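Local coordinates for protein terminal uridylyltransferase 1 (PDB 5HZD) that adds uridines from UTP to the 3' ends of guide RNAs, ribosomal RNAs and some mRNAs, and takes part in mitochondrial RNA editing in trypanosomes, at residues A[302-307]-A[341-346]; A[315-320]-A[397-402]; A[324-329]-A[337-342]; A[332-337]-A[485-490]. All blocks are in the same frame, centred on the assembly; numbering follows the deposited sequence. Where two conformers were deposited one is given.

How the interactions relate
Helix 336-349 and the residues just before it enter three of the four contacts. Interaction 2 instead joins helices 310-324 and 385-409. Interactions 1 and 2 are buried and wholly apolar, each with a methyl over an aromatic ring; they meet where Trp343 packs on Leu317. Interaction 3 is also buried, but it is small and pairs an isoleucine with a valine and an amide near the UTP site. Interaction 4 is partly buried and ends at an exposed arginine, with a weak hydrogen bond at its outer end. Interactions 3 and 4 are directly tied: Asn327 ND2 bonds Ser336 OG, and Asn328 N bonds Phe334 O.

Interaction 1: A[302-307]-A[341-346]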
# COMPACT_ATOMS: atom_id res chain seq x y z
N LYS A 302 -6.37 -10.74 -5.71
CA LYS A 302 -7.12 -11.69 -6.52
C LYS A 302 -7.19 -11.23 -7.98
O LYS A 302 -6.91 -12.01 -8.90
CB LYS A 302 -8.50 -11.86 -5.91
CG LYS A 302 -9.29 -12.98 -6.51
CD LYS A 302 -10.54 -13.25 -5.67
CE LYS A 302 -11.39 -14.37 -6.26
NZ LYS A 302 -10.69 -15.70 -6.30
N TYR A 303 -7.51 -9.96 -8.19
CA TYR A 303 -7.50 -9.43 -9.55
C TYR A 303 -6.11 -9.45 -10.20
O TYR A 303 -5.96 -9.88 -11.35
CB TYR A 303 -8.03 -8.00 -9.54
CG TYR A 303 -9.53 -7.88 -9.68
CD1 TYR A 303 -10.15 -8.26 -10.87
CD2 TYR A 303 -10.30 -7.30 -8.68
CE1 TYR A 303 -11.53 -8.09 -11.05
CE2 TYR A 303 -11.71 -7.13 -8.86
CZ TYR A 303 -12.28 -7.53 -10.05
OH TYR A 303 -13.65 -7.33 -10.23
N LEU A 304 -5.11 -8.96 -9.49
CA LEU A 304 -3.82 -8.73 -10.15
C LEU A 304 -3.05 -10.01 -10.41
O LEU A 304 -2.18 -10.05 -11.29
CB LEU A 304 -2.99 -7.75 -9.32
CG LEU A 304 -3.60 -6.34 -9.22
CD1 LEU A 304 -2.66 -5.48 -8.44
CD2 LEU A 304 -3.83 -5.72 -10.62
N LEU A 305 -3.37 -11.08 -9.71
CA LEU A 305 -2.75 -12.37 -10.02
C LEU A 305 -3.41 -13.10 -11.19
O LEU A 305 -2.93 -14.15 -11.64
CB LEU A 305 -2.76 -13.29 -8.78
CG LEU A 305 -1.78 -12.94 -7.68
CD1 LEU A 305 -2.00 -13.95 -6.55
CD2 LEU A 305 -0.32 -12.99 -8.18
N SER A 306 -4.52 -12.56 -11.69
CA SER A 306 -5.31 -13.30 -12.67
C SER A 306 -4.93 -13.09 -14.14
O SER A 306 -5.55 -13.68 -15.03
CB SER A 306 -6.82 -13.09 -12.43
OG SER A 306 -7.21 -11.78 -12.80
N HIS A 307 -3.91 -12.27 -14.40
CA HIS A 307 -3.28 -12.18 -15.72
C HIS A 307 -1.79 -11.91 -15.45
O HIS A 307 -1.47 -11.11 -14.57
CB HIS A 307 -3.87 -10.99 -16.49
CG HIS A 307 -3.47 -10.95 -17.92
ND1 HIS A 307 -2.19 -10.62 -18.32
CD2 HIS A 307 -4.17 -11.19 -19.06
CE1 HIS A 307 -2.11 -10.69 -19.64
NE2 HIS A 307 -3.31 -11.01 -20.11
N ILE A 341 -7.77 0.66 -9.28
CA ILE A 341 -9.14 0.38 -9.69
C ILE A 341 -9.34 0.76 -11.16
O ILE A 341 -10.01 0.03 -11.90
CB ILE A 341 -10.16 1.06 -8.76
CG1 ILE A 341 -10.07 0.39 -7.38
CG2 ILE A 341 -11.59 0.95 -9.34
CD1 ILE A 341 -10.69 1.23 -6.25
N MET A 342 -8.78 1.89 -11.60
CA MET A 342 -8.86 2.24 -13.01
C MET A 342 -8.27 1.12 -13.87
O MET A 342 -8.85 0.75 -14.88
CB MET A 342 -8.09 3.53 -13.32
CG MET A 342 -8.74 4.77 -12.74
SD MET A 342 -7.88 6.25 -13.29
CE MET A 342 -8.14 6.21 -15.06
N TRP A 343 -7.11 0.60 -13.50
CA TRP A 343 -6.47 -0.43 -14.30
C TRP A 343 -7.30 -1.70 -14.30
O TRP A 343 -7.55 -2.29 -15.35
CB TRP A 343 -5.08 -0.65 -13.68
CG TRP A 343 -4.28 -1.84 -14.15
CD1 TRP A 343 -3.79 -2.84 -13.36
CD2 TRP A 343 -3.75 -2.08 -15.47
NE1 TRP A 343 -3.02 -3.72 -14.12
CE2 TRP A 343 -2.98 -3.26 -15.41
CE3 TRP A 343 -3.87 -1.43 -16.70
CZ2 TRP A 343 -2.32 -3.79 -16.51
CZ3 TRP A 343 -3.21 -1.97 -17.81
CH2 TRP A 343 -2.46 -3.15 -17.71
N ILE A 344 -7.75 -2.12 -13.13
CA ILE A 344 -8.51 -3.38 -13.07
C ILE A 344 -9.86 -3.26 -13.80
O ILE A 344 -10.27 -4.20 -14.48
CB ILE A 344 -8.76 -3.75 -11.63
CG1 ILE A 344 -7.41 -4.16 -11.03
CG2 ILE A 344 -9.72 -4.92 -11.55
CD1 ILE A 344 -7.44 -4.24 -9.50
N TYR A 345 -10.52 -2.11 -13.66
CA TYR A 345 -11.81 -1.93 -14.36
C TYR A 345 -11.60 -2.06 -15.86
O TYR A 345 -12.39 -2.73 -16.54
CB TYR A 345 -12.42 -0.56 -14.03
CG TYR A 345 -13.66 -0.23 -14.81
CD1 TYR A 345 -14.89 -0.77 -14.44
CD2 TYR A 345 -13.59 0.62 -15.92
CE1 TYR A 345 -16.07 -0.46 -15.17
CE2 TYR A 345 -14.74 0.94 -16.64
CZ TYR A 345 -15.96 0.39 -16.26
OH TYR A 345 -17.10 0.68 -16.98
N TYR A 346 -10.54 -1.45 -16.37
CA TYR A 346 -10.18 -1.62 -17.78
C TYR A 346 -9.94 -3.10 -18.13
O TYR A 346 -10.45 -3.60 -19.14
CB TYR A 346 -8.96 -0.76 -18.10
CG TYR A 346 -8.17 -1.20 -19.30
CD1 TYR A 346 -8.65 -0.99 -20.59
CD2 TYR A 346 -6.95 -1.82 -19.14
CE1 TYR A 346 -7.90 -1.36 -21.70
CE2 TYR A 346 -6.20 -2.22 -20.23
CZ TYR A 346 -6.69 -2.01 -21.51
OH TYR A 346 -5.92 -2.39 -22.60
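Tyr303 and Ile344 meet through a CH-pi contact. In the conformer described, the CG2 methyl of Ile344 lies over the centre of one face of the Tyr303 ring, 3.5 Å from the ring centroid and 13° off its normal. Ile344 CG2 is the branch anti to the backbone N (CG1 has chi1 -70°), and this sets it over the ring.

The remaining contacts are apolar too. Leu304 sends one branch across: Leu304 CD2 sits 3.9 Å from Ile344 CG1. Leu304 CD2 also touches the indole edge, near the ring plane, 4.0 Å from Trp343 CD1.

No hydrogen bond crosses the contact, and the polar ends are held elsewhere. Tyr303 OH bonds Val356 N, and Trp343 NE1 bonds Ala310 O. Tyr303 O takes bonds from both Ser306 N and Ser306 OG, the latter at 2.7 Å.

This is buried helix-helix packing in the helical part of the transferase. The Ile344 side chain is about 7 Å from that of Tyr337, a UTP-binding residue. The contact joins helix 292-304 to helix 336-349. Helix 310-324 also packs here, Ala314 and Leu317 on Trp343 and Arg311 on Leu304. Helix 385-409 meets helix 336-349 through Phe402 and Tyr406.

Interaction 2: A[315-320]-A[397-402]; sequences IVLKDW and DMLVGF
The segments of helices 310-324 and 385-409 run in broadly the same direction, crossing at -41° with their axes 11.9 Å apart at the closest point. This is helix-helix packing in the core of the helical part of a nucleotidyltransferase, and segment 397-402 lies in a part of the sequence matching the Cid1 poly(A) polymerase family. The spacing is bridged by Leu317, Leu399 and Phe402, with Val316 also taking part. No hydrogen bond joins the segments.

Leu317 is the centre of the contact, and its two methyls have different tasks. Leu317 CD1 stands over the middle of one face of the Phe402 ring, 3.8 Å from the centroid and 5° off the normal, a CH-pi contact. Leu317 CD2 lies 3.6 Å from Leu399 CD1 and also touches Phe402 CE1. The two leucines lie side by side, pointing opposite ways. Phe402 CG is anti to its own backbone N (chi1 166°), which carries the ring out toward Leu317.

Trp343 and Ile339 of helix 336-349 also pack on Leu317, while Ile69 of helix 59-76 touches Val316 and Leu399. One turn of helix 310-324 thus belongs to a multi-helix core. Lys318, a UTP-binding residue, follows Leu317 directly but takes no part in this packing; its NZ has a weak hydrogen bond to Ser336 OG. The second methyl of Leu399, CD2, meets Val316 CG1 at 4.0 Å.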
# COMPACT_ATOMS: atom_id res chain seq x y z
N ILE A 315 2.15 -1.70 -11.52
CA ILE A 315 3.37 -1.04 -11.00
C ILE A 315 3.77 0.16 -11.83
O ILE A 315 4.03 1.27 -11.30
CB ILE A 315 4.49 -2.08 -10.90
CG1 ILE A 315 4.13 -3.08 -9.79
CG2 ILE A 315 5.84 -1.41 -10.60
CD1 ILE A 315 5.04 -4.33 -9.83
N VAL A 316 3.76 -0.00 -13.15
CA VAL A 316 4.12 1.10 -14.04
C VAL A 316 3.10 2.23 -13.95
O VAL A 316 3.47 3.40 -13.94
CB VAL A 316 4.27 0.61 -15.50
CG1 VAL A 316 4.36 1.78 -16.48
CG2 VAL A 316 5.51 -0.27 -15.61
N LEU A 317 1.82 1.89 -13.84
CA LEU A 317 0.80 2.93 -13.68
C LEU A 317 0.90 3.66 -12.35
O LEU A 317 0.61 4.85 -12.28
CB LEU A 317 -0.60 2.35 -13.85
CG LEU A 317 -0.87 2.02 -15.33
CD1 LEU A 317 -2.20 1.27 -15.46
CD2 LEU A 317 -0.88 3.28 -16.25
N LYS A 318 1.28 2.98 -11.28
CA LYS A 318 1.45 3.70 -10.01
C LYS A 318 2.53 4.74 -10.17
O LYS A 318 2.34 5.90 -9.78
CB LYS A 318 1.88 2.75 -8.91
CG LYS A 318 2.12 3.45 -7.53
CD LYS A 318 2.60 2.38 -6.55
CE LYS A 318 2.23 2.71 -5.12
NZ LYS A 318 2.75 4.04 -4.76
N ASP A 319 3.67 4.35 -10.75
CA ASP A 319 4.78 5.28 -10.91
C ASP A 319 4.39 6.42 -11.86
O ASP A 319 4.66 7.58 -11.58
CB ASP A 319 6.05 4.57 -11.42
CG ASP A 319 6.62 3.60 -10.41
OD1 ASP A 319 6.23 3.67 -9.22
OD2 ASP A 319 7.49 2.78 -10.82
N TRP A 320 3.76 6.08 -12.99
CA TRP A 320 3.29 7.09 -13.94
C TRP A 320 2.32 8.08 -13.27
O TRP A 320 2.37 9.30 -13.49
CB TRP A 320 2.59 6.43 -15.13
CG TRP A 320 1.71 7.41 -15.85
CD1 TRP A 320 2.13 8.36 -16.75
CD2 TRP A 320 0.31 7.60 -15.69
NE1 TRP A 320 1.06 9.11 -17.16
CE2 TRP A 320 -0.07 8.68 -16.52
CE3 TRP A 320 -0.67 6.97 -14.91
CZ2 TRP A 320 -1.40 9.14 -16.61
CZ3 TRP A 320 -1.99 7.42 -15.00
CH2 TRP A 320 -2.34 8.49 -15.85
N ASP A 397 0.68 -3.91 -25.35
CA ASP A 397 -0.66 -3.75 -25.91
C ASP A 397 -1.65 -3.31 -24.83
O ASP A 397 -2.53 -2.46 -25.05
CB ASP A 397 -1.19 -5.09 -26.41
CG ASP A 397 -0.61 -5.53 -27.73
OD1 ASP A 397 0.01 -4.71 -28.44
OD2 ASP A 397 -0.80 -6.73 -28.05
N MET A 398 -1.55 -3.94 -23.66
CA MET A 398 -2.48 -3.65 -22.58
C MET A 398 -2.32 -2.26 -22.01
O MET A 398 -3.30 -1.58 -21.70
CB MET A 398 -2.33 -4.70 -21.49
CG MET A 398 -2.81 -6.04 -22.00
SD MET A 398 -2.28 -7.42 -20.95
CE MET A 398 -3.33 -7.21 -19.50
N LEU A 399 -1.07 -1.82 -21.87
CA LEU A 399 -0.83 -0.48 -21.34
C LEU A 399 -1.25 0.61 -22.33
O LEU A 399 -1.91 1.58 -21.94
CB LEU A 399 0.63 -0.30 -20.91
CG LEU A 399 0.80 0.95 -20.04
CD1 LEU A 399 0.12 0.78 -18.70
CD2 LEU A 399 2.31 1.28 -19.86
N VAL A 400 -0.90 0.46 -23.60
CA VAL A 400 -1.38 1.41 -24.60
C VAL A 400 -2.91 1.42 -24.61
O VAL A 400 -3.55 2.48 -24.67
CB VAL A 400 -0.86 1.00 -25.99
CG1 VAL A 400 -1.55 1.84 -27.09
CG2 VAL A 400 0.60 1.19 -26.02
N GLY A 401 -3.49 0.24 -24.47
CA GLY A 401 -4.93 0.10 -24.48
C GLY A 401 -5.59 0.79 -23.30
O GLY A 401 -6.71 1.29 -23.44
N PHE A 402 -4.91 0.83 -22.15
CA PHE A 402 -5.44 1.52 -20.97
C PHE A 402 -5.56 3.02 -21.26
O PHE A 402 -6.59 3.65 -21.00
CB PHE A 402 -4.51 1.26 -19.77
CG PHE A 402 -4.74 2.17 -18.57
CD1 PHE A 402 -4.09 3.39 -18.45
CD2 PHE A 402 -5.57 1.76 -17.54
CE1 PHE A 402 -4.27 4.22 -17.36
CE2 PHE A 402 -5.76 2.56 -16.43
CZ PHE A 402 -5.10 3.78 -16.34

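Interaction 3: A[324-329]-A[337-342]; sequences SGVNNS and YAINIM
Ile339 faces two neighbouring residues of the loop 324-329, Val326 and Asn327. The contact is small and loose, with 100 Å² buried in all, but its three residues form a buried cluster. Ile339 CD1 comes 4.3 Å from Val326 CG2, and the valine is backed by Trp320 and Ser321 of helix 310-324 and by Glu490 of helix 481-497. The isoleucine is bent at chi2 (-55°), which turns CD1 toward the valine and leaves CG1 nearest the amide. Asn327 ND2 lies 4.2 Å from Ile339 CG1. With CG anti to the backbone N (chi1 176°), the asparagine extends beside the helix start. Its polar end is satisfied by others: ND2 bonds Ser336 OG and Ser321 OG, and OD1 has a weak hydrogen bond with Lys322 NZ.

The run that follows is more open. Asn328 is partly exposed and Ser329 exposed, and neither takes part in the contact.

Gly325 is the first residue to leave helical angles, with a positive phi of 88° that suits glycine. The loop links helices 310-324 and 336-349, both of which carry UTP-binding residues. No hydrogen bond joins the two segments. The chemistry implies that Ile339 supplies an apolar flank, while the Asn327 amide bonds Ser336 and Ser321 and makes only a weak bond to Lys322. Ser336 and Lys322 bind UTP, so this is consistent with a second-shell place for Asn327.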
# COMPACT_ATOMS: atom_id res chain seq x y z
N SER A 324 3.18 12.04 -13.05
CA SER A 324 2.36 12.93 -13.87
C SER A 324 1.45 13.82 -13.02
O SER A 324 0.84 14.75 -13.53
CB SER A 324 1.48 12.12 -14.83
OG SER A 324 0.54 11.36 -14.09
N GLY A 325 1.37 13.52 -11.73
CA GLY A 325 0.54 14.29 -10.81
C GLY A 325 -0.92 13.88 -10.66
O GLY A 325 -1.67 14.50 -9.91
N VAL A 326 -1.34 12.82 -11.35
CA VAL A 326 -2.74 12.41 -11.25
C VAL A 326 -3.00 11.60 -9.98
O VAL A 326 -4.14 11.43 -9.54
CB VAL A 326 -3.19 11.59 -12.48
CG1 VAL A 326 -2.88 12.32 -13.75
CG2 VAL A 326 -2.54 10.26 -12.50
N ASN A 327 -1.92 11.08 -9.39
CA ASN A 327 -1.97 10.37 -8.11
C ASN A 327 -1.28 11.31 -7.11
O ASN A 327 -0.07 11.46 -7.12
CB ASN A 327 -1.20 9.05 -8.24
CG ASN A 327 -1.11 8.25 -6.93
OD1 ASN A 327 -1.34 8.76 -5.84
ND2 ASN A 327 -0.76 6.97 -7.06
N ASN A 328 -2.09 11.98 -6.29
CA ASN A 328 -1.60 13.02 -5.38
C ASN A 328 -2.77 13.38 -4.47
O ASN A 328 -3.33 14.45 -4.56
CB ASN A 328 -1.16 14.24 -6.18
CG ASN A 328 -0.50 15.28 -5.32
OD1 ASN A 328 0.11 14.95 -4.29
ND2 ASN A 328 -0.60 16.54 -5.73
N SER A 329 -3.16 12.44 -3.61
CA SER A 329 -4.37 12.62 -2.81
C SER A 329 -4.33 13.84 -1.87
O SER A 329 -5.38 14.43 -1.60
CB SER A 329 -4.71 11.35 -2.02
OG SER A 329 -3.64 11.01 -1.15
N TYR A 337 -4.72 3.53 -4.71
CA TYR A 337 -5.81 2.57 -4.79
C TYR A 337 -6.73 2.92 -5.97
O TYR A 337 -7.12 2.03 -6.72
CB TYR A 337 -6.61 2.61 -3.48
CG TYR A 337 -7.70 1.56 -3.31
CD1 TYR A 337 -7.47 0.22 -3.55
CD2 TYR A 337 -8.94 1.92 -2.79
CE1 TYR A 337 -8.47 -0.75 -3.33
CE2 TYR A 337 -9.95 0.97 -2.55
CZ TYR A 337 -9.70 -0.36 -2.83
OH TYR A 337 -10.71 -1.30 -2.59
N ALA A 338 -7.06 4.20 -6.14
CA ALA A 338 -7.93 4.61 -7.25
C ALA A 338 -7.31 4.25 -8.61
O ALA A 338 -8.03 3.81 -9.55
CB ALA A 338 -8.20 6.09 -7.19
N ILE A 339 -6.00 4.43 -8.74
CA ILE A 339 -5.32 4.10 -10.00
C ILE A 339 -5.40 2.59 -10.25
O ILE A 339 -5.65 2.16 -11.37
CB ILE A 339 -3.86 4.58 -10.02
CG1 ILE A 339 -3.77 6.10 -9.79
CG2 ILE A 339 -3.18 4.26 -11.40
CD1 ILE A 339 -4.60 6.95 -10.77
N ASN A 340 -5.20 1.77 -9.21
CA ASN A 340 -5.34 0.33 -9.40
C ASN A 340 -6.76 -0.04 -9.83
O ASN A 340 -6.97 -0.94 -10.66
CB ASN A 340 -4.98 -0.43 -8.11
CG ASN A 340 -3.51 -0.68 -7.97
OD1 ASN A 340 -2.83 -0.99 -8.94
ND2 ASN A 340 -3.00 -0.55 -6.75
N ILE A 341 -7.77 0.66 -9.28
CA ILE A 341 -9.14 0.38 -9.69
C ILE A 341 -9.34 0.76 -11.16
O ILE A 341 -10.01 0.03 -11.90
CB ILE A 341 -10.16 1.06 -8.76
CG1 ILE A 341 -10.07 0.39 -7.38
CG2 ILE A 341 -11.59 0.95 -9.34
CD1 ILE A 341 -10.69 1.23 -6.25
N MET A 342 -8.78 1.89 -11.60
CA MET A 342 -8.86 2.24 -13.01
C MET A 342 -8.27 1.12 -13.87
O MET A 342 -8.85 0.75 -14.88
CB MET A 342 -8.09 3.53 -13.32
CG MET A 342 -8.74 4.77 -12.74
SD MET A 342 -7.88 6.25 -13.29
CE MET A 342 -8.14 6.21 -15.06

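Interaction 4: A[332-337]-A[485-490]; sequences GYFTSY and LRVRTE
Tyr333 stretches toward helix 481-497, and its ring has two neighbours there. Along one edge, near the ring plane, Val487 CG2 lies 4.0 Å from Tyr333 CD1. The tyrosine and valine reach past one another from their two segments.

At the far end, the phenol oxygen meets Arg486. The arginine chain runs roughly perpendicular to the tyrosine, and the ring and guanidinium planes are 53° apart, so the two do not stack. Arg486 NE donates a weak hydrogen bond to Tyr333 OH, 3.1 Å long and bent to 126°. The hydroxyl sits at the edge of the guanidinium, near its plane, and Arg486 CD is 3.4 Å from Tyr333 OH. The bend of the arginine chain at chi3 (61°) brings NE to the hydroxyl. Its NH1 has another partner, Leu33 O, in the zinc finger.

Phe334 makes the inner part of the contact. Val487 CG1 approaches the edge of its ring, 4.4 Å from Phe334 CE2. The two methyls of Val487 thus serve different aromatic rings. Ile479 and Ile465, the latter in the inferred nucleotide recognition motif, also pack on Phe334, which is buried, whereas Arg486 is exposed.

Residues 332-335 lead into helix 336-349. Thr335 is the N-cap, its OG1 bonded to Ala338 N, and the UTP-binding residues Ser336 and Tyr337 follow. Helix 481-497 also packs against helix 37-47, where His37 touches Leu485, Arg488 and Thr489. The contact therefore joins the start of a UTP-site helix to one that meets helix 37-47 and the zinc finger.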
# COMPACT_ATOMS: atom_id res chain seq x y z
N GLY A 332 -5.97 16.46 -3.56
CA GLY A 332 -7.31 16.18 -4.04
C GLY A 332 -7.38 15.31 -5.29
O GLY A 332 -8.47 15.05 -5.83
N TYR A 333 -6.22 14.87 -5.77
CA TYR A 333 -6.25 14.00 -6.94
C TYR A 333 -6.45 12.56 -6.45
O TYR A 333 -6.88 12.34 -5.30
CB TYR A 333 -5.00 14.15 -7.80
CG TYR A 333 -4.91 15.50 -8.49
CD1 TYR A 333 -5.47 15.70 -9.74
CD2 TYR A 333 -4.26 16.56 -7.87
CE1 TYR A 333 -5.40 16.93 -10.37
CE2 TYR A 333 -4.17 17.80 -8.49
CZ TYR A 333 -4.75 17.97 -9.74
OH TYR A 333 -4.67 19.21 -10.37
N PHE A 334 -6.15 11.58 -7.30
CA PHE A 334 -6.44 10.19 -6.94
C PHE A 334 -5.39 9.60 -6.00
O PHE A 334 -4.26 10.08 -5.89
CB PHE A 334 -6.47 9.33 -8.19
CG PHE A 334 -7.65 9.60 -9.08
CD1 PHE A 334 -8.94 9.50 -8.60
CD2 PHE A 334 -7.45 9.91 -10.42
CE1 PHE A 334 -10.04 9.73 -9.43
CE2 PHE A 334 -8.54 10.13 -11.25
CZ PHE A 334 -9.83 10.04 -10.76
N THR A 335 -5.79 8.54 -5.32
CA THR A 335 -4.86 7.74 -4.54
C THR A 335 -4.31 6.60 -5.39
O THR A 335 -4.82 6.29 -6.49
CB THR A 335 -5.62 7.08 -3.38
OG1 THR A 335 -6.71 6.30 -3.91
CG2 THR A 335 -6.16 8.12 -2.43
N SER A 336 -3.30 5.91 -4.88
CA SER A 336 -2.80 4.74 -5.58
C SER A 336 -3.87 3.67 -5.72
O SER A 336 -3.95 2.97 -6.75
CB SER A 336 -1.56 4.18 -4.88
OG SER A 336 -0.49 5.13 -5.00
N TYR A 337 -4.72 3.53 -4.71
CA TYR A 337 -5.81 2.57 -4.79
C TYR A 337 -6.73 2.92 -5.97
O TYR A 337 -7.12 2.03 -6.72
CB TYR A 337 -6.61 2.61 -3.48
CG TYR A 337 -7.70 1.56 -3.31
CD1 TYR A 337 -7.47 0.22 -3.55
CD2 TYR A 337 -8.94 1.92 -2.79
CE1 TYR A 337 -8.47 -0.75 -3.33
CE2 TYR A 337 -9.95 0.97 -2.55
CZ TYR A 337 -9.70 -0.36 -2.83
OH TYR A 337 -10.71 -1.30 -2.59
N LEU A 485 -9.43 18.17 -16.19
CA LEU A 485 -8.83 18.34 -17.51
C LEU A 485 -7.31 18.20 -17.39
O LEU A 485 -6.65 17.79 -18.36
CB LEU A 485 -9.23 19.68 -18.12
CG LEU A 485 -10.75 19.70 -18.45
CD1 LEU A 485 -11.13 20.98 -19.18
CD2 LEU A 485 -11.16 18.45 -19.26
N ARG A 486 -6.75 18.51 -16.22
CA ARG A 486 -5.35 18.16 -15.94
C ARG A 486 -5.15 16.65 -15.99
O ARG A 486 -4.15 16.17 -16.54
CB ARG A 486 -4.87 18.76 -14.60
CG ARG A 486 -4.79 20.28 -14.64
CD ARG A 486 -4.50 20.91 -13.27
NE ARG A 486 -3.20 20.46 -12.76
CZ ARG A 486 -2.05 21.06 -13.06
NH1 ARG A 486 -2.05 22.11 -13.86
NH2 ARG A 486 -0.91 20.60 -12.56
N VAL A 487 -6.09 15.89 -15.45
CA VAL A 487 -6.02 14.44 -15.51
C VAL A 487 -6.14 13.95 -16.96
O VAL A 487 -5.33 13.14 -17.41
CB VAL A 487 -7.12 13.78 -14.65
CG1 VAL A 487 -7.09 12.26 -14.83
CG2 VAL A 487 -6.89 14.13 -13.17
N ARG A 488 -7.15 14.44 -17.67
CA ARG A 488 -7.30 14.06 -19.08
C ARG A 488 -6.05 14.37 -19.87
O ARG A 488 -5.68 13.61 -20.77
CB ARG A 488 -8.51 14.74 -19.72
CG ARG A 488 -9.88 14.31 -19.14
CD ARG A 488 -10.17 12.81 -19.26
NE ARG A 488 -10.28 12.37 -20.66
CZ ARG A 488 -11.36 12.50 -21.42
NH1 ARG A 488 -12.49 13.07 -20.97
NH2 ARG A 488 -11.34 12.04 -22.67
N THR A 489 -5.41 15.51 -19.60
CA THR A 489 -4.16 15.88 -20.28
C THR A 489 -3.13 14.78 -20.14
O THR A 489 -2.50 14.36 -21.15
CB THR A 489 -3.51 17.16 -19.70
OG1 THR A 489 -4.39 18.27 -19.91
CG2 THR A 489 -2.20 17.49 -20.40
N GLU A 490 -2.95 14.30 -18.91
CA GLU A 490 -1.95 13.26 -18.66
C GLU A 490 -2.31 11.92 -19.31
O GLU A 490 -1.40 11.18 -19.73
CB GLU A 490 -1.67 13.10 -17.16
CG GLU A 490 -1.13 14.38 -16.48
CD GLU A 490 0.09 15.00 -17.17
OE1 GLU A 490 0.96 14.25 -17.70
OE2 GLU A 490 0.19 16.26 -17.21